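Long-range contacts in iron-regulated ABC transporter siderophore-binding protein SirA (PDB 3MWF), which binds the iron(III) siderophore staphyloferrin B and probably delivers it to an ABC transporter for iron uptake: residues Val166-Asp171 with Lys240-Trp245; Thr173-Gly178 with Ile207-Lys212. All coordinates share one frame; numbering follows the deposited sequence.

Interaction 1 of 2, residues Val166-Asp171 with Lys240-Trp245; sequences VNFRAD and KTESEW. With SE8 (5-[(2-{[(3S)-5-{[(2S)-2-amino-2-carboxyethyl]amino}-3-carboxy-3-hydroxy-5-oxopentanoyl]amino}ethyl)amino]-2,5-dioxopentanoic acid), chain C.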
loop_
_atom_site.group_PDB
_atom_site.type_symbol
_atom_site.label_atom_id
_atom_site.label_comp_id
_atom_site.label_asym_id
_atom_site.label_seq_id
_atom_site.Cartn_x
_atom_site.Cartn_y
_atom_site.Cartn_z
ATOM N N VAL A 166 -7.233 -9.874 5.948
ATOM C CA VAL A 166 -6.739 -11.245 5.705
ATOM C C VAL A 166 -6.568 -11.399 4.209
ATOM O O VAL A 166 -7.512 -11.115 3.443
ATOM C CB VAL A 166 -7.740 -12.289 6.231
ATOM C CG1 VAL A 166 -7.330 -13.710 5.848
ATOM C CG2 VAL A 166 -7.876 -12.150 7.791
ATOM N N ASN A 167 -5.381 -11.851 3.815
ATOM C CA ASN A 167 -5.028 -11.998 2.384
ATOM C C ASN A 167 -4.733 -13.448 2.089
ATOM O O ASN A 167 -3.749 -14.036 2.596
ATOM C CB ASN A 167 -3.817 -11.090 2.104
ATOM C CG ASN A 167 -3.022 -11.449 0.834
ATOM O OD1 ASN A 167 -1.788 -11.407 0.868
ATOM N ND2 ASN A 167 -3.706 -11.793 -0.271
ATOM N N PHE A 168 -5.589 -14.058 1.262
ATOM C CA PHE A 168 -5.319 -15.425 0.831
ATOM C C PHE A 168 -4.366 -15.395 -0.364
ATOM O O PHE A 168 -4.605 -14.649 -1.334
ATOM C CB PHE A 168 -6.613 -16.153 0.483
ATOM C CG PHE A 168 -7.510 -16.319 1.670
ATOM C CD1 PHE A 168 -7.063 -17.063 2.754
ATOM C CD2 PHE A 168 -8.748 -15.697 1.726
ATOM C CE1 PHE A 168 -7.845 -17.215 3.883
ATOM C CE2 PHE A 168 -9.569 -15.860 2.869
ATOM C CZ PHE A 168 -9.098 -16.612 3.954
ATOM N N ARG A 169 -3.279 -16.161 -0.260
ATOM C CA ARG A 169 -2.279 -16.243 -1.353
ATOM C C ARG A 169 -2.302 -17.655 -1.901
ATOM O O ARG A 169 -3.126 -18.464 -1.493
ATOM C CB ARG A 169 -0.891 -15.890 -0.841
ATOM C CG ARG A 169 -0.789 -14.458 -0.280
ATOM C CD ARG A 169 0.504 -13.750 -0.783
ATOM N NE ARG A 169 0.259 -12.318 -0.757
ATOM C CZ ARG A 169 0.748 -11.434 -1.592
ATOM N NH1 ARG A 169 1.564 -11.778 -2.618
ATOM N NH2 ARG A 169 0.399 -10.184 -1.397
ATOM N N ALA A 170 -1.404 -17.961 -2.829
ATOM C CA ALA A 170 -1.428 -19.274 -3.481
ATOM C C ALA A 170 -1.052 -20.443 -2.548
ATOM O O ALA A 170 -1.528 -21.580 -2.734
ATOM C CB ALA A 170 -0.478 -19.252 -4.731
ATOM N N ASP A 171 -0.186 -20.175 -1.567
ATOM C CA ASP A 171 0.411 -21.248 -0.747
ATOM C C ASP A 171 0.511 -20.863 0.735
ATOM O O ASP A 171 1.190 -21.541 1.514
ATOM C CB ASP A 171 1.804 -21.623 -1.287
ATOM C CG ASP A 171 2.769 -20.424 -1.319
ATOM O OD1 ASP A 171 2.409 -19.307 -0.840
ATOM O OD2 ASP A 171 3.895 -20.585 -1.851
ATOM N N LYS A 240 -8.257 -21.735 -4.053
ATOM C CA LYS A 240 -8.140 -22.993 -3.309
ATOM C C LYS A 240 -7.741 -22.700 -1.855
ATOM O O LYS A 240 -8.303 -23.272 -0.909
ATOM C CB LYS A 240 -7.111 -23.897 -3.961
ATOM C CG LYS A 240 -6.960 -25.229 -3.301
ATOM C CD LYS A 240 -6.153 -26.173 -4.195
ATOM C CE LYS A 240 -5.648 -27.383 -3.400
ATOM N NZ LYS A 240 -4.802 -28.277 -4.250
ATOM N N THR A 241 -6.786 -21.792 -1.682
ATOM C CA THR A 241 -6.404 -21.399 -0.315
ATOM C C THR A 241 -7.605 -20.827 0.454
ATOM O O THR A 241 -7.876 -21.238 1.596
ATOM C CB THR A 241 -5.240 -20.411 -0.341
ATOM O OG1 THR A 241 -4.118 -21.047 -0.964
ATOM C CG2 THR A 241 -4.853 -19.981 1.098
ATOM N N GLU A 242 -8.302 -19.870 -0.147
ATOM C CA GLU A 242 -9.468 -19.261 0.476
ATOM C C GLU A 242 -10.487 -20.349 0.836
ATOM O O GLU A 242 -11.015 -20.373 1.942
ATOM C CB GLU A 242 -10.103 -18.232 -0.473
ATOM C CG GLU A 242 -11.425 -17.670 0.043
ATOM C CD GLU A 242 -12.158 -16.816 -0.987
ATOM O OE1 GLU A 242 -12.229 -17.202 -2.177
ATOM O OE2 GLU A 242 -12.675 -15.754 -0.608
ATOM N N SER A 243 -10.742 -21.260 -0.101
ATOM C CA SER A 243 -11.709 -22.334 0.145
ATOM C C SER A 243 -11.337 -23.183 1.361
ATOM O O SER A 243 -12.185 -23.406 2.232
ATOM C CB SER A 243 -11.845 -23.224 -1.090
ATOM O OG SER A 243 -12.762 -24.280 -0.802
ATOM N N GLU A 244 -10.082 -23.620 1.424
ATOM C CA GLU A 244 -9.574 -24.461 2.517
ATOM C C GLU A 244 -9.592 -23.745 3.868
ATOM O O GLU A 244 -10.043 -24.318 4.883
ATOM C CB GLU A 244 -8.177 -24.970 2.183
ATOM C CG GLU A 244 -8.268 -26.018 1.058
ATOM C CD GLU A 244 -6.951 -26.390 0.419
ATOM O OE1 GLU A 244 -5.906 -25.761 0.706
ATOM O OE2 GLU A 244 -6.984 -27.334 -0.399
ATOM N N TRP A 245 -9.102 -22.508 3.881
ATOM C CA TRP A 245 -9.041 -21.743 5.132
ATOM C C TRP A 245 -10.425 -21.336 5.636
ATOM O O TRP A 245 -10.691 -21.447 6.841
ATOM C CB TRP A 245 -8.105 -20.525 5.024
ATOM C CG TRP A 245 -6.643 -20.911 5.017
ATOM C CD1 TRP A 245 -6.016 -21.734 4.122
ATOM C CD2 TRP A 245 -5.634 -20.500 5.960
ATOM N NE1 TRP A 245 -4.667 -21.862 4.440
ATOM C CE2 TRP A 245 -4.413 -21.128 5.569
ATOM C CE3 TRP A 245 -5.639 -19.668 7.099
ATOM C CZ2 TRP A 245 -3.202 -20.930 6.260
ATOM C CZ3 TRP A 245 -4.427 -19.487 7.810
ATOM C CH2 TRP A 245 -3.227 -20.121 7.370
HETATM C C1 SE8 C . 6.803 -9.611 -4.043
HETATM C C2 SE8 C . 5.494 -10.352 -4.035
HETATM C C3 SE8 C . 4.490 -9.684 -4.961
HETATM N N4 SE8 C . 4.094 -8.355 -4.506
HETATM C C5 SE8 C . 3.022 -8.162 -3.764
HETATM C C6 SE8 C . 2.814 -6.770 -3.221
HETATM C C7 SE8 C . 3.613 -6.562 -1.935
HETATM C C8 SE8 C . 3.496 -5.079 -1.535
HETATM C C9 SE8 C . 4.055 -4.751 -0.152
HETATM N N10 SE8 C . 5.131 -5.419 0.261
HETATM C C11 SE8 C . 5.693 -5.098 1.553
HETATM C C12 SE8 C . 7.120 -4.596 1.414
HETATM N N13 SE8 C . 7.861 -4.692 2.664
HETATM C C14 SE8 C . 8.479 -5.828 3.106
HETATM C C15 SE8 C . 8.780 -6.932 2.137
HETATM C C16 SE8 C . 7.456 -7.646 2.029
HETATM C C17 SE8 C . 7.159 -8.279 0.706
HETATM C C18 SE8 C . 6.853 -9.697 0.800
HETATM O O19 SE8 C . 7.553 -9.734 -5.046
HETATM O O20 SE8 C . 7.112 -8.949 -3.032
HETATM N N21 SE8 C . 4.980 -10.400 -2.652
HETATM O O22 SE8 C . 2.214 -9.029 -3.493
HETATM C C23 SE8 C . 3.110 -7.496 -0.848
HETATM O O24 SE8 C . 2.029 -7.238 -0.264
HETATM O O25 SE8 C . 3.788 -8.507 -0.535
HETATM O O26 SE8 C . 4.982 -6.935 -2.178
HETATM O O27 SE8 C . 3.517 -3.881 0.524
HETATM O O28 SE8 C . 8.776 -6.004 4.273
HETATM O O29 SE8 C . 7.039 -7.637 -0.342
HETATM O O30 SE8 C . 6.155 -10.198 -0.076
HETATM O O31 SE8 C . 7.260 -10.367 1.783
#

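Interaction 2 of 2, residues Thr173-Gly178 with Ile207-Lys212; sequences TRIYAG and IQLTSK. With SE8 (5-[(2-{[(3S)-5-{[(2S)-2-amino-2-carboxyethyl]amino}-3-carboxy-3-hydroxy-5-oxopentanoyl]amino}ethyl)amino]-2,5-dioxopentanoic acid), chain C.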
loop_
_atom_site.group_PDB
_atom_site.type_symbol
_atom_site.label_atom_id
_atom_site.label_comp_id
_atom_site.label_asym_id
_atom_site.label_seq_id
_atom_site.Cartn_x
_atom_site.Cartn_y
_atom_site.Cartn_z
ATOM N N THR A 173 -1.373 -17.720 3.891
ATOM C CA THR A 173 -2.314 -16.662 4.147
ATOM C C THR A 173 -1.572 -15.573 4.920
ATOM O O THR A 173 -0.669 -15.881 5.690
ATOM C CB THR A 173 -3.524 -17.180 4.944
ATOM O OG1 THR A 173 -4.235 -18.144 4.144
ATOM C CG2 THR A 173 -4.478 -16.047 5.330
ATOM N N ARG A 174 -1.905 -14.319 4.672
ATOM C CA ARG A 174 -1.284 -13.213 5.410
ATOM C C ARG A 174 -2.287 -12.390 6.205
ATOM O O ARG A 174 -3.456 -12.325 5.855
ATOM C CB ARG A 174 -0.569 -12.274 4.434
ATOM C CG ARG A 174 0.693 -12.929 3.804
ATOM C CD ARG A 174 1.238 -11.975 2.763
ATOM N NE ARG A 174 2.404 -12.572 2.091
ATOM C CZ ARG A 174 3.270 -11.847 1.385
ATOM N NH1 ARG A 174 3.047 -10.541 1.208
ATOM N NH2 ARG A 174 4.325 -12.443 0.803
ATOM N N ILE A 175 -1.820 -11.751 7.272
ATOM C CA ILE A 175 -2.636 -10.678 7.880
ATOM C C ILE A 175 -1.869 -9.393 7.675
ATOM O O ILE A 175 -0.702 -9.310 8.074
ATOM C CB ILE A 175 -2.840 -10.891 9.416
ATOM C CG1 ILE A 175 -3.462 -12.262 9.661
ATOM C CG2 ILE A 175 -3.670 -9.711 9.987
ATOM C CD1 ILE A 175 -3.500 -12.660 11.215
ATOM N N TYR A 176 -2.501 -8.395 7.040
ATOM C CA TYR A 176 -1.878 -7.083 6.858
ATOM C C TYR A 176 -2.273 -6.264 8.078
ATOM O O TYR A 176 -3.205 -5.482 8.028
ATOM C CB TYR A 176 -2.302 -6.423 5.521
ATOM C CG TYR A 176 -1.547 -7.014 4.375
ATOM C CD1 TYR A 176 -1.801 -8.320 3.957
ATOM C CD2 TYR A 176 -0.547 -6.273 3.721
ATOM C CE1 TYR A 176 -1.053 -8.912 2.919
ATOM C CE2 TYR A 176 0.196 -6.841 2.685
ATOM C CZ TYR A 176 -0.061 -8.161 2.287
ATOM O OH TYR A 176 0.650 -8.766 1.276
ATOM N N ALA A 177 -1.567 -6.521 9.184
ATOM C CA ALA A 177 -1.824 -5.869 10.471
ATOM C C ALA A 177 -1.441 -4.404 10.375
ATOM O O ALA A 177 -2.237 -3.508 10.685
ATOM C CB ALA A 177 -1.032 -6.590 11.593
ATOM N N GLY A 178 -0.223 -4.192 9.887
ATOM C CA GLY A 178 0.226 -2.934 9.331
ATOM C C GLY A 178 0.182 -3.082 7.817
ATOM O O GLY A 178 -0.813 -3.553 7.239
ATOM N N ILE A 207 1.990 -10.319 8.496
ATOM C CA ILE A 207 2.206 -11.611 9.135
ATOM C C ILE A 207 1.911 -12.739 8.169
ATOM O O ILE A 207 0.797 -12.836 7.656
ATOM C CB ILE A 207 1.304 -11.743 10.368
ATOM C CG1 ILE A 207 1.602 -10.584 11.317
ATOM C CG2 ILE A 207 1.504 -13.094 11.052
ATOM C CD1 ILE A 207 0.535 -10.325 12.273
ATOM N N GLN A 208 2.907 -13.589 7.905
ATOM C CA GLN A 208 2.672 -14.729 7.035
ATOM C C GLN A 208 2.263 -15.867 7.923
ATOM O O GLN A 208 2.899 -16.094 8.973
ATOM C CB GLN A 208 3.947 -15.102 6.291
ATOM C CG GLN A 208 4.358 -14.050 5.350
ATOM C CD GLN A 208 5.305 -14.583 4.267
ATOM O OE1 GLN A 208 5.506 -13.917 3.265
ATOM N NE2 GLN A 208 5.882 -15.800 4.470
ATOM N N LEU A 209 1.165 -16.526 7.575
ATOM C CA LEU A 209 0.708 -17.691 8.314
ATOM C C LEU A 209 0.698 -18.921 7.452
ATOM O O LEU A 209 0.240 -18.892 6.295
ATOM C CB LEU A 209 -0.699 -17.460 8.834
ATOM C CG LEU A 209 -0.820 -16.266 9.766
ATOM C CD1 LEU A 209 -2.260 -16.094 10.138
ATOM C CD2 LEU A 209 0.077 -16.478 11.025
ATOM N N THR A 210 1.150 -20.022 8.028
ATOM C CA THR A 210 1.297 -21.253 7.261
ATOM C C THR A 210 0.333 -22.316 7.766
ATOM O O THR A 210 0.157 -23.340 7.106
ATOM C CB THR A 210 2.755 -21.774 7.336
ATOM O OG1 THR A 210 3.108 -22.029 8.701
ATOM C CG2 THR A 210 3.732 -20.721 6.818
ATOM N N SER A 211 -0.270 -22.091 8.941
ATOM C CA SER A 211 -1.142 -23.093 9.559
ATOM C C SER A 211 -2.522 -22.531 9.861
ATOM O O SER A 211 -2.628 -21.438 10.394
ATOM C CB SER A 211 -0.528 -23.598 10.858
ATOM O OG SER A 211 -1.400 -24.514 11.522
ATOM N N LYS A 212 -3.565 -23.296 9.532
ATOM C CA LYS A 212 -4.933 -22.900 9.872
ATOM C C LYS A 212 -5.122 -22.764 11.373
ATOM O O LYS A 212 -6.012 -22.047 11.828
ATOM C CB LYS A 212 -5.954 -23.894 9.301
ATOM C CG LYS A 212 -5.904 -23.988 7.782
ATOM C CD LYS A 212 -7.006 -24.917 7.293
ATOM C CE LYS A 212 -6.696 -25.476 5.928
ATOM N NZ LYS A 212 -5.414 -26.255 5.929
HETATM C C1 SE8 C . 6.803 -9.611 -4.043
HETATM C C2 SE8 C . 5.494 -10.352 -4.035
HETATM C C3 SE8 C . 4.490 -9.684 -4.961
HETATM N N4 SE8 C . 4.094 -8.355 -4.506
HETATM C C5 SE8 C . 3.022 -8.162 -3.764
HETATM C C6 SE8 C . 2.814 -6.770 -3.221
HETATM C C7 SE8 C . 3.613 -6.562 -1.935
HETATM C C8 SE8 C . 3.496 -5.079 -1.535
HETATM C C9 SE8 C . 4.055 -4.751 -0.152
HETATM N N10 SE8 C . 5.131 -5.419 0.261
HETATM C C11 SE8 C . 5.693 -5.098 1.553
HETATM C C12 SE8 C . 7.120 -4.596 1.414
HETATM N N13 SE8 C . 7.861 -4.692 2.664
HETATM C C14 SE8 C . 8.479 -5.828 3.106
HETATM C C15 SE8 C . 8.780 -6.932 2.137
HETATM C C16 SE8 C . 7.456 -7.646 2.029
HETATM C C17 SE8 C . 7.159 -8.279 0.706
HETATM C C18 SE8 C . 6.853 -9.697 0.800
HETATM O O19 SE8 C . 7.553 -9.734 -5.046
HETATM O O20 SE8 C . 7.112 -8.949 -3.032
HETATM N N21 SE8 C . 4.980 -10.400 -2.652
HETATM O O22 SE8 C . 2.214 -9.029 -3.493
HETATM C C23 SE8 C . 3.110 -7.496 -0.848
HETATM O O24 SE8 C . 2.029 -7.238 -0.264
HETATM O O25 SE8 C . 3.788 -8.507 -0.535
HETATM O O26 SE8 C . 4.982 -6.935 -2.178
HETATM O O27 SE8 C . 3.517 -3.881 0.524
HETATM O O28 SE8 C . 8.776 -6.004 4.273
HETATM O O29 SE8 C . 7.039 -7.637 -0.342
HETATM O O30 SE8 C . 6.155 -10.198 -0.076
HETATM O O31 SE8 C . 7.260 -10.367 1.783
#

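Interaction 1 of 2, residues Val166-Asp171 with Lys240-Trp245
Phe168, at the end of strand 163-168, faces Glu242 of helix 236-246 with their CA atoms 5.7 Å apart, the strand and helix axes running at 123° to each other. This is helix-on-sheet packing in one lobe of a bilobal siderophore-binding protein. The Phe168 ring carries it. With CG anti to its carbonyl carbon (chi1 -64°), the ring reaches under the helix, and Glu242 CA makes a CH-pi contact 3.8 Å from the ring centroid, over one face. Val166 CG1 lies against the opposite face. Phe168 CE1 also meets Trp245 CB, 3.5 Å away, while Glu242 CB and CG lie along the CD2-CE2 side; the Glu242 carboxylate continues past the ring to a salt bridge with Lys227. Thr241 gives the polar side, its OG1 2.8 Å from Arg169 O, although Leu237 O, one turn back in the helix, competes for the same proton. Arg169 itself turns the other way, to the ligand pocket. Its NE donates to Asn167 OD1 at 2.8 Å (162°), on a lone pair of the amide oxygen, which fixes the guanidinium plane so that NH1 and NH2 each hold O22 of staphyloferrin B at 3.0 Å.

Interaction 2 of 2, residues Thr173-Gly178 with Ile207-Lys212
Arg174, paired with Gln208 across an antiparallel two-strand ladder, has an NH1 with several acceptors: O25 of staphyloferrin B at 2.8 Å, Tyr176 OH at 3.0 Å and, weakly, O30 of the ligand. The ladder joins strand 173-176 to 206-209, an outermost strand of a five-stranded mixed sheet, in the bilobal fold of siderophore-binding proteins. Tyr176 OH accepts a hydrogen bond from Arg174 NH1 and donates one to ligand O24 at 2.6 Å, at the ring edge; O24 and O25 belong to one carboxylate, so arginine and tyrosine hold it together. Arg174 NH2 reaches another carboxylate of the ligand at O30, 3.0 Å away. The chain gets there fully stretched (chi2 175°, chi3 -178°), with NE steadied by His172. Gln208 runs beside it in the same direction, its amide plane turned 29° from the guanidinium. On the backbone, Thr173 and Leu209 form one hydrogen-bonded pair, Leu209 N to Thr173 O being 2.7 Å, and Ile175 and Ile207 form the next. Between these pairs, Arg174 CA approaches Ile207 O at 3.1 Å in a CA-H...O contact. The other face of the sheet is apolar: Ile175 CD1 lies 3.8 Å from Leu209 CD1, Trp245 of helix 236-246 packs on Leu209, and Leu196 of helix 194-201 covers Ile207. An inverse gamma turn centred on Tyr176 then brings Ala177 CB to 4.1 Å from Ile207 CD1.

Both interactions build on one sheet, where strands 163-168 and 173-176 are neighbours joined by the Asn167 O to Arg174 N contact. Interaction 1 lays a helix over the sheet and is partly buried, relying mainly on ring and aliphatic contacts; interaction 2 is more fully buried and adds an outermost strand to the sheet through backbone hydrogen bonds. They meet on both faces. On the helix side, Trp245 CD2 packs 3.3 Å from Thr173 OG1. On the pocket side, Arg169 and Arg174 from successive parts of the chain converge on the anionic ligand beside its iron(III) ion, and Arg169 NH2 packs against Tyr176 OH.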